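Local coordinates for uncharacterized HIT-like protein HP_0404 (Helicobacter pylori 26695, PDB 4ZGL), which probably hydrolyses adenosine 5'-monophosphoramidates, as a dimeric Hint-type member of the histidine triad (HIT) family, at residues K75-L80 with F96-G101; K16-E21 with T60-E65; I45-G50 with T81-N86. All coordinates share one frame; numbering follows the deposited sequence.

Contact 2 closes first along the chain: strand 16-19, at one margin of the antiparallel sheet, is met 39 residues on by helix 53-70, which packs against the sheet. Contact 3 opens inside that loop, in the turn 45-50 between strand 36-41 and the helix, and closes only at residues 81-86, so the two cross. Contact 1 opens at residues 75-80, within the span of contact 3, and closes at strand 96-100 beyond it, so these cross as well, while contacts 2 and 1 follow in series. Contacts 1 and 3 share strand 77-83 and meet where Phe-96 touches Thr-81 and Phe-48; contact 2 joins contact 1 through Ile-63 and Leu-79.

Contact 1: residues K75-L80 with F96-G101; sequences KGYKLL and FHILSG
Strands 77-80 and 96-100 run antiparallel, their axes 4.5 Å apart and 160° between directions, with Lys-78/Leu-99 and Leu-80/His-97 as hydrogen-bonded pairs and Tyr-77/Ser-100 and Leu-79/Ile-98 as non-hydrogen-bonded pairs. Lys-78 N reaches Leu-99 O at 2.7 Å, and Leu-99 N returns a bond to Lys-78 O; Leu-80 and His-97 exchange a second pair, His-97 N lying 2.6 Å from Leu-80 O. Further CA-H...O contacts run between the strands, such as Ile-98 CA to Lys-78 O at 3.4 Å.

On the face carrying Leu-79 and Ile-98, the CD2 methyl of Leu-79 lies 3.8 Å from CD2 of the Phe-96 ring and 3.9 Å from CG1 of Ile-98. Helix 53-70 covers this apolar face, with Met-56 and Met-59 on Phe-96 and Val-66 on Ile-98. Phe-96 and His-97 belong to the histidine triad motif that defines the HIT family; the C-terminal end of the motif thus lies in this strand pair. On the other face the Leu-80 and His-97 side chains run alongside each other in the same direction, their CD2 atoms 4.1 Å apart. With CG beside the backbone N (chi1 -62°), the imidazole of His-97 turns its CD2 edge to Leu-80 O, which lies in the ring plane 3.7 Å from His-97 CD2. His-97 ND1 is hydrogen-bonded to His-36 NE2. A strand of the second subunit extends the sheet beyond 77-80.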
loop_
_atom_site.group_PDB
_atom_site.type_symbol
_atom_site.label_atom_id
_atom_site.label_comp_id
_atom_site.label_asym_id
_atom_site.label_seq_id
_atom_site.Cartn_x
_atom_site.Cartn_y
_atom_site.Cartn_z
ATOM N N LYS A 75 -0.948 17.555 0.365
ATOM C CA LYS A 75 0.272 17.884 -0.367
ATOM C C LYS A 75 0.696 16.730 -1.264
ATOM O O LYS A 75 1.193 16.949 -2.362
ATOM C CB LYS A 75 1.412 18.228 0.596
ATOM C CG LYS A 75 1.238 19.550 1.328
ATOM C CD LYS A 75 2.501 19.918 2.094
ATOM C CE LYS A 75 3.603 20.427 1.174
ATOM N NZ LYS A 75 4.525 21.369 1.867
ATOM N N GLY A 76 0.516 15.505 -0.780
ATOM C CA GLY A 76 0.856 14.311 -1.545
ATOM C C GLY A 76 1.810 13.412 -0.787
ATOM O O GLY A 76 2.731 13.888 -0.112
ATOM N N TYR A 77 1.595 12.104 -0.907
ATOM C CA TYR A 77 2.434 11.120 -0.230
ATOM C C TYR A 77 2.442 9.772 -0.940
ATOM O O TYR A 77 1.553 9.469 -1.734
ATOM C CB TYR A 77 1.968 10.937 1.213
ATOM C CG TYR A 77 0.584 10.353 1.352
ATOM C CD1 TYR A 77 -0.540 11.170 1.327
ATOM C CD2 TYR A 77 0.399 8.980 1.527
ATOM C CE1 TYR A 77 -1.811 10.640 1.460
ATOM C CE2 TYR A 77 -0.868 8.440 1.663
ATOM C CZ TYR A 77 -1.968 9.273 1.629
ATOM O OH TYR A 77 -3.228 8.747 1.764
ATOM N N LYS A 78 3.464 8.974 -0.644
ATOM C CA LYS A 78 3.590 7.622 -1.176
ATOM C C LYS A 78 3.238 6.623 -0.091
ATOM O O LYS A 78 3.559 6.829 1.082
ATOM C CB LYS A 78 5.020 7.363 -1.650
ATOM C CG LYS A 78 5.541 8.378 -2.650
ATOM C CD LYS A 78 6.926 8.004 -3.155
ATOM C CE LYS A 78 7.518 9.120 -4.003
ATOM N NZ LYS A 78 8.442 8.609 -5.052
ATOM N N LEU A 79 2.580 5.540 -0.489
ATOM C CA LEU A 79 2.292 4.430 0.411
ATOM C C LEU A 79 3.021 3.199 -0.111
ATOM O O LEU A 79 2.845 2.818 -1.263
ATOM C CB LEU A 79 0.773 4.180 0.521
ATOM C CG LEU A 79 0.123 4.306 1.896
ATOM C CD1 LEU A 79 -1.250 3.655 1.880
ATOM C CD2 LEU A 79 0.958 3.740 3.030
ATOM N N LEU A 80 3.857 2.596 0.733
ATOM C CA LEU A 80 4.690 1.467 0.326
ATOM C C LEU A 80 4.793 0.430 1.435
ATOM O O LEU A 80 4.947 0.777 2.603
ATOM C CB LEU A 80 6.094 1.955 -0.035
ATOM C CG LEU A 80 7.178 0.905 -0.309
ATOM C CD1 LEU A 80 7.090 0.377 -1.732
ATOM C CD2 LEU A 80 8.559 1.488 -0.049
ATOM N N PHE A 96 4.039 -0.164 6.796
ATOM C CA PHE A 96 3.854 0.671 5.626
ATOM C C PHE A 96 4.707 1.922 5.757
ATOM O O PHE A 96 4.669 2.598 6.786
ATOM C CB PHE A 96 2.389 1.068 5.475
ATOM C CG PHE A 96 1.533 -0.009 4.886
ATOM C CD1 PHE A 96 0.969 -0.983 5.694
ATOM C CD2 PHE A 96 1.287 -0.047 3.518
ATOM C CE1 PHE A 96 0.175 -1.982 5.152
ATOM C CE2 PHE A 96 0.497 -1.037 2.970
ATOM C CZ PHE A 96 -0.058 -2.007 3.786
ATOM N N HIS A 97 5.479 2.216 4.716
ATOM C CA HIS A 97 6.214 3.468 4.633
ATOM C C HIS A 97 5.267 4.546 4.131
ATOM O O HIS A 97 4.522 4.330 3.173
ATOM C CB HIS A 97 7.390 3.337 3.673
ATOM C CG HIS A 97 8.405 2.321 4.094
ATOM N ND1 HIS A 97 9.622 2.665 4.639
ATOM C CD2 HIS A 97 8.388 0.970 4.044
ATOM C CE1 HIS A 97 10.312 1.576 4.906
ATOM N NE2 HIS A 97 9.586 0.531 4.557
ATOM N N ILE A 98 5.280 5.696 4.797
ATOM C CA ILE A 98 4.596 6.881 4.298
ATOM C C ILE A 98 5.653 7.932 4.003
ATOM O O ILE A 98 6.252 8.490 4.919
ATOM C CB ILE A 98 3.579 7.429 5.307
ATOM C CG1 ILE A 98 2.412 6.448 5.446
ATOM C CG2 ILE A 98 3.066 8.797 4.861
ATOM C CD1 ILE A 98 1.602 6.649 6.706
ATOM N N LEU A 99 5.893 8.170 2.718
ATOM C CA LEU A 99 6.866 9.157 2.274
ATOM C C LEU A 99 6.137 10.337 1.660
ATOM O O LEU A 99 5.016 10.193 1.187
ATOM C CB LEU A 99 7.814 8.540 1.245
ATOM C CG LEU A 99 8.551 7.273 1.683
ATOM C CD1 LEU A 99 9.284 6.641 0.513
ATOM C CD2 LEU A 99 9.521 7.584 2.811
ATOM N N SER A 100 6.810 11.481 1.638
ATOM C CA SER A 100 6.242 12.739 1.189
ATOM C C SER A 100 7.048 13.310 0.005
ATOM O O SER A 100 8.235 13.021 -0.136
ATOM C CB SER A 100 6.175 13.719 2.376
ATOM O OG SER A 100 7.391 14.430 2.493
ATOM N N GLY A 101 6.401 14.120 -0.840
ATOM C CA GLY A 101 7.015 14.607 -2.093
ATOM C C GLY A 101 7.883 15.856 -1.982
ATOM O O GLY A 101 8.815 15.948 -1.168
#

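Contact 2: residues K16-E21 with T60-E65; sequences KILENE and TSFIFE
Leu-18 and Phe-62 make the apolar part of this contact between strand 16-19 and helix 60-65, whose axes come within 9.7 Å. Their side chains reach past one another from opposite sides, bringing Leu-18 CD2 to 3.5 Å from Phe-62 CE1. With CG of Phe-62 anti to the backbone N (chi1 -174°), the ring extends from the helix to the strand backbone, and Leu-18 O lies in the ring plane at its edge, 3.7 Å from CZ.

Polar groups make van der Waals contacts, and no hydrogen bond joins the two segments. The Asn-20 amide lies against the same ring with its plane turned 51° from it, placing ND2 3.5 Å from Phe-62 CD1, while its OD1 accepts from the backbone N of Arg-22 and Phe-23. Glu-65 lies roughly perpendicular to Leu-18, whose CD2 methyl touches both its CB, at 3.7 Å, and its carboxylate OE1, at 3.5 Å.

Ile-17 and Leu-18 are both paired with Ser-25 in a classic beta bulge, which joins this edge strand to strand 23-27. From helix 53-70, Phe-62 reaches onto Phe-23, Ser-25 and Val-39 of the sheet, while Leu-18 also touches Val-66, next to Glu-65, and Lys-69, a turn beyond it.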
loop_
_atom_site.group_PDB
_atom_site.type_symbol
_atom_site.label_atom_id
_atom_site.label_comp_id
_atom_site.label_asym_id
_atom_site.label_seq_id
_atom_site.Cartn_x
_atom_site.Cartn_y
_atom_site.Cartn_z
ATOM N N LYS A 16 6.829 8.741 18.390
ATOM C CA LYS A 16 5.456 8.368 18.121
ATOM C C LYS A 16 4.659 9.520 17.483
ATOM O O LYS A 16 4.595 10.621 18.017
ATOM C CB LYS A 16 4.819 7.860 19.427
ATOM C CG LYS A 16 3.290 7.900 19.407
ATOM C CD LYS A 16 2.588 7.550 20.701
ATOM C CE LYS A 16 1.346 8.297 21.032
ATOM N NZ LYS A 16 1.103 8.325 22.493
ATOM N N ILE A 17 4.067 9.243 16.324
ATOM C CA ILE A 17 3.249 10.212 15.601
ATOM C C ILE A 17 1.802 10.081 16.067
ATOM O O ILE A 17 1.195 11.061 16.495
ATOM C CB ILE A 17 3.335 9.995 14.076
ATOM C CG1 ILE A 17 4.764 10.309 13.595
ATOM C CG2 ILE A 17 2.310 10.869 13.357
ATOM C CD1 ILE A 17 5.093 9.828 12.199
ATOM N N LEU A 18 1.270 8.864 15.971
ATOM C CA LEU A 18 -0.081 8.547 16.417
ATOM C C LEU A 18 -0.120 7.103 16.899
ATOM O O LEU A 18 0.672 6.276 16.453
ATOM C CB LEU A 18 -1.090 8.733 15.277
ATOM C CG LEU A 18 -2.566 8.906 15.690
ATOM C CD1 LEU A 18 -2.962 10.336 16.110
ATOM C CD2 LEU A 18 -3.466 8.467 14.529
ATOM N N GLU A 19 -1.046 6.805 17.802
ATOM C CA GLU A 19 -1.225 5.456 18.316
ATOM C C GLU A 19 -2.689 5.182 18.633
ATOM O O GLU A 19 -3.458 6.091 18.950
ATOM C CB GLU A 19 -0.392 5.271 19.581
ATOM C CG GLU A 19 -0.460 3.876 20.190
ATOM C CD GLU A 19 0.445 3.710 21.402
ATOM O OE1 GLU A 19 0.747 4.725 22.076
ATOM O OE2 GLU A 19 0.842 2.554 21.681
ATOM N N ASN A 20 -3.066 3.913 18.548
ATOM C CA ASN A 20 -4.396 3.481 18.965
ATOM C C ASN A 20 -4.349 2.003 19.369
ATOM O O ASN A 20 -3.262 1.413 19.362
ATOM C CB ASN A 20 -5.436 3.814 17.873
ATOM C CG ASN A 20 -5.529 2.758 16.782
ATOM O OD1 ASN A 20 -4.863 1.730 16.829
ATOM N ND2 ASN A 20 -6.365 3.019 15.783
ATOM N N GLU A 21 -5.501 1.426 19.729
ATOM C CA GLU A 21 -5.555 0.057 20.305
ATOM C C GLU A 21 -4.870 -0.987 19.437
ATOM O O GLU A 21 -4.318 -1.949 19.966
ATOM C CB GLU A 21 -7.005 -0.532 20.589
ATOM C CG GLU A 21 -8.222 0.428 20.746
ATOM C CD GLU A 21 -8.060 1.426 21.883
ATOM O OE1 GLU A 21 -7.220 1.186 22.778
ATOM O OE2 GLU A 21 -8.781 2.453 21.887
ATOM N N THR A 60 -6.280 1.293 7.056
ATOM C CA THR A 60 -6.543 2.324 6.057
ATOM C C THR A 60 -7.119 3.565 6.729
ATOM O O THR A 60 -6.716 4.695 6.436
ATOM C CB THR A 60 -7.542 1.814 5.004
ATOM O OG1 THR A 60 -6.996 0.657 4.361
ATOM C CG2 THR A 60 -7.848 2.883 3.964
ATOM N N SER A 61 -8.055 3.332 7.641
ATOM C CA SER A 61 -8.632 4.388 8.456
ATOM C C SER A 61 -7.551 5.086 9.281
ATOM O O SER A 61 -7.503 6.312 9.351
ATOM C CB SER A 61 -9.704 3.802 9.374
ATOM O OG SER A 61 -10.598 4.806 9.807
ATOM N N PHE A 62 -6.686 4.287 9.898
ATOM C CA PHE A 62 -5.574 4.796 10.697
ATOM C C PHE A 62 -4.561 5.569 9.856
ATOM O O PHE A 62 -4.007 6.569 10.314
ATOM C CB PHE A 62 -4.876 3.635 11.409
ATOM C CG PHE A 62 -3.812 4.065 12.377
ATOM C CD1 PHE A 62 -4.156 4.619 13.601
ATOM C CD2 PHE A 62 -2.468 3.905 12.071
ATOM C CE1 PHE A 62 -3.177 5.011 14.499
ATOM C CE2 PHE A 62 -1.485 4.292 12.966
ATOM C CZ PHE A 62 -1.839 4.848 14.182
ATOM N N ILE A 63 -4.324 5.109 8.629
ATOM C CA ILE A 63 -3.389 5.776 7.717
ATOM C C ILE A 63 -3.866 7.183 7.359
ATOM O O ILE A 63 -3.062 8.115 7.317
ATOM C CB ILE A 63 -3.146 4.944 6.436
ATOM C CG1 ILE A 63 -2.261 3.740 6.764
ATOM C CG2 ILE A 63 -2.481 5.784 5.350
ATOM C CD1 ILE A 63 -2.243 2.670 5.695
ATOM N N PHE A 64 -5.168 7.332 7.129
ATOM C CA PHE A 64 -5.753 8.646 6.878
ATOM C C PHE A 64 -5.531 9.584 8.063
ATOM O O PHE A 64 -5.305 10.780 7.883
ATOM C CB PHE A 64 -7.256 8.542 6.580
ATOM C CG PHE A 64 -7.594 7.761 5.331
ATOM C CD1 PHE A 64 -6.792 7.825 4.196
ATOM C CD2 PHE A 64 -8.743 6.982 5.283
ATOM C CE1 PHE A 64 -7.120 7.108 3.054
ATOM C CE2 PHE A 64 -9.074 6.263 4.143
ATOM C CZ PHE A 64 -8.262 6.328 3.028
ATOM N N GLU A 65 -5.606 9.045 9.275
ATOM C CA GLU A 65 -5.372 9.844 10.476
ATOM C C GLU A 65 -3.926 10.310 10.595
ATOM O O GLU A 65 -3.669 11.434 11.041
ATOM C CB GLU A 65 -5.778 9.070 11.727
ATOM C CG GLU A 65 -7.276 8.840 11.844
ATOM C CD GLU A 65 -7.665 8.043 13.079
ATOM O OE1 GLU A 65 -6.871 7.973 14.038
ATOM O OE2 GLU A 65 -8.781 7.481 13.100
#

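Contact 3: residues I45-G50 with T81-N86; sequences IQDFNG and TNVGKN
The turn joining strand 36-41 to helix 53-70 packs here on the C-terminal end of strand 77-83, through Asp-47, Phe-48 and Asn-49 about the two methyls of Val-83. The rotation of the valine (chi1 -171°) sends CG2 toward Phe-48, whose CB it meets at 3.6 Å, and CG1 toward the polar pair. Asn-49 ND2 lies 3.6 Å from Val-83 CG1 and Asp-47 OD2 3.8 Å from it, and both side chains stand roughly square to the valine. These are van der Waals contacts, for no hydrogen bond links the segments. Thr-81 CG2 comes 4.3 Å from Phe-48 CB.

Within the turn, Gly-50 N bonds Asp-47 O at 3.1 Å, closing the short 3-10 turn at 48-49, and bonds Asp-47 OD1 only weakly, at 3.4 Å. Gln-89 bridges the segments, its OE1 accepting from Gly-84 N and its NE2 donating to Gln-46 O, and Thr-81 OG1 is hydrogen-bonded to His-95 O in the histidine triad motif.

Beyond the contact, Asn-49 OD1 is hydrogen-bonded to Tyr-77 OH and Asn-49 ND2 to Lys-73 O, both of the second subunit, and the Phe-48 ring meets Phe-64 of that subunit. Strand 81-83 pairs antiparallel with a strand of the same subunit, an interface-crossing sheet characteristic of Hint-type HIT dimers.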
loop_
_atom_site.group_PDB
_atom_site.type_symbol
_atom_site.label_atom_id
_atom_site.label_comp_id
_atom_site.label_asym_id
_atom_site.label_seq_id
_atom_site.Cartn_x
_atom_site.Cartn_y
_atom_site.Cartn_z
ATOM N N ILE A 45 2.503 -9.528 13.269
ATOM C CA ILE A 45 2.318 -9.942 11.902
ATOM C C ILE A 45 3.523 -9.562 11.065
ATOM O O ILE A 45 3.983 -8.431 11.143
ATOM C CB ILE A 45 1.101 -9.240 11.329
ATOM C CG1 ILE A 45 -0.116 -9.325 12.235
ATOM C CG2 ILE A 45 0.713 -9.773 9.957
ATOM C CD1 ILE A 45 -1.122 -8.252 11.889
ATOM N N GLN A 46 3.984 -10.481 10.220
ATOM C CA GLN A 46 5.298 -10.364 9.588
ATOM C C GLN A 46 5.334 -9.492 8.339
ATOM O O GLN A 46 6.303 -8.766 8.117
ATOM C CB GLN A 46 5.818 -11.759 9.242
ATOM C CG GLN A 46 7.278 -11.790 8.821
ATOM C CD GLN A 46 7.796 -13.195 8.647
ATOM O OE1 GLN A 46 7.378 -14.110 9.350
ATOM N NE2 GLN A 46 8.719 -13.374 7.716
ATOM N N ASP A 47 4.300 -9.596 7.511
ATOM C CA ASP A 47 4.242 -8.862 6.248
ATOM C C ASP A 47 2.797 -8.715 5.764
ATOM O O ASP A 47 1.862 -9.132 6.455
ATOM C CB ASP A 47 5.120 -9.549 5.192
ATOM C CG ASP A 47 4.731 -11.006 4.941
ATOM O OD1 ASP A 47 3.602 -11.421 5.288
ATOM O OD2 ASP A 47 5.567 -11.745 4.384
ATOM N N PHE A 48 2.619 -8.107 4.593
ATOM C CA PHE A 48 1.287 -7.822 4.073
ATOM C C PHE A 48 0.486 -9.094 3.817
ATOM O O PHE A 48 -0.724 -9.125 4.019
ATOM C CB PHE A 48 1.378 -6.999 2.793
ATOM C CG PHE A 48 0.052 -6.512 2.294
ATOM C CD1 PHE A 48 -0.601 -5.458 2.925
ATOM C CD2 PHE A 48 -0.554 -7.108 1.196
ATOM C CE1 PHE A 48 -1.833 -5.008 2.467
ATOM C CE2 PHE A 48 -1.781 -6.663 0.733
ATOM C CZ PHE A 48 -2.421 -5.610 1.369
ATOM N N ASN A 49 1.155 -10.146 3.372
ATOM C CA ASN A 49 0.475 -11.432 3.177
ATOM C C ASN A 49 -0.281 -11.949 4.401
ATOM O O ASN A 49 -1.282 -12.654 4.253
ATOM C CB ASN A 49 1.456 -12.508 2.692
ATOM C CG ASN A 49 1.824 -12.343 1.230
ATOM O OD1 ASN A 49 1.136 -11.659 0.470
ATOM N ND2 ASN A 49 2.910 -12.979 0.828
ATOM N N GLY A 50 0.198 -11.603 5.595
ATOM C CA GLY A 50 -0.367 -12.110 6.842
ATOM C C GLY A 50 -1.293 -11.155 7.575
ATOM O O GLY A 50 -1.473 -11.290 8.776
ATOM N N THR A 81 4.715 -0.844 1.064
ATOM C CA THR A 81 5.088 -1.925 1.970
ATOM C C THR A 81 5.820 -3.006 1.183
ATOM O O THR A 81 5.425 -3.354 0.073
ATOM C CB THR A 81 3.873 -2.495 2.733
ATOM O OG1 THR A 81 4.318 -3.465 3.686
ATOM C CG2 THR A 81 2.862 -3.129 1.788
ATOM N N ASN A 82 6.905 -3.511 1.762
ATOM C CA ASN A 82 7.701 -4.569 1.148
ATOM C C ASN A 82 7.334 -5.917 1.746
ATOM O O ASN A 82 7.348 -6.086 2.961
ATOM C CB ASN A 82 9.184 -4.295 1.359
ATOM C CG ASN A 82 9.606 -2.952 0.803
ATOM O OD1 ASN A 82 10.004 -2.054 1.545
ATOM N ND2 ASN A 82 9.521 -2.809 -0.510
ATOM N N VAL A 83 6.993 -6.864 0.882
ATOM C CA VAL A 83 6.584 -8.184 1.315
ATOM C C VAL A 83 7.708 -9.177 1.023
ATOM O O VAL A 83 7.909 -9.597 -0.116
ATOM C CB VAL A 83 5.282 -8.610 0.618
ATOM C CG1 VAL A 83 4.739 -9.891 1.231
ATOM C CG2 VAL A 83 4.248 -7.502 0.724
ATOM N N GLY A 84 8.455 -9.525 2.067
ATOM C CA GLY A 84 9.538 -10.496 1.969
ATOM C C GLY A 84 10.896 -9.864 1.718
ATOM O O GLY A 84 10.990 -8.756 1.195
ATOM N N LYS A 85 11.951 -10.579 2.102
ATOM C CA LYS A 85 13.319 -10.101 1.927
ATOM C C LYS A 85 13.683 -9.816 0.474
ATOM O O LYS A 85 14.484 -8.934 0.202
ATOM C CB LYS A 85 14.324 -11.115 2.502
ATOM C CG LYS A 85 14.487 -12.370 1.643
ATOM C CD LYS A 85 15.539 -13.364 2.134
ATOM C CE LYS A 85 15.961 -14.469 1.059
ATOM N NZ LYS A 85 17.290 -14.296 0.378
ATOM N N ASN A 86 13.108 -10.578 -0.449
ATOM C CA ASN A 86 13.391 -10.432 -1.871
ATOM C C ASN A 86 12.802 -9.167 -2.491
ATOM O O ASN A 86 13.217 -8.756 -3.571
ATOM C CB ASN A 86 12.907 -11.675 -2.620
ATOM C CG ASN A 86 13.843 -12.856 -2.451
ATOM O OD1 ASN A 86 14.860 -12.776 -1.758
ATOM N ND2 ASN A 86 13.495 -13.969 -3.077
#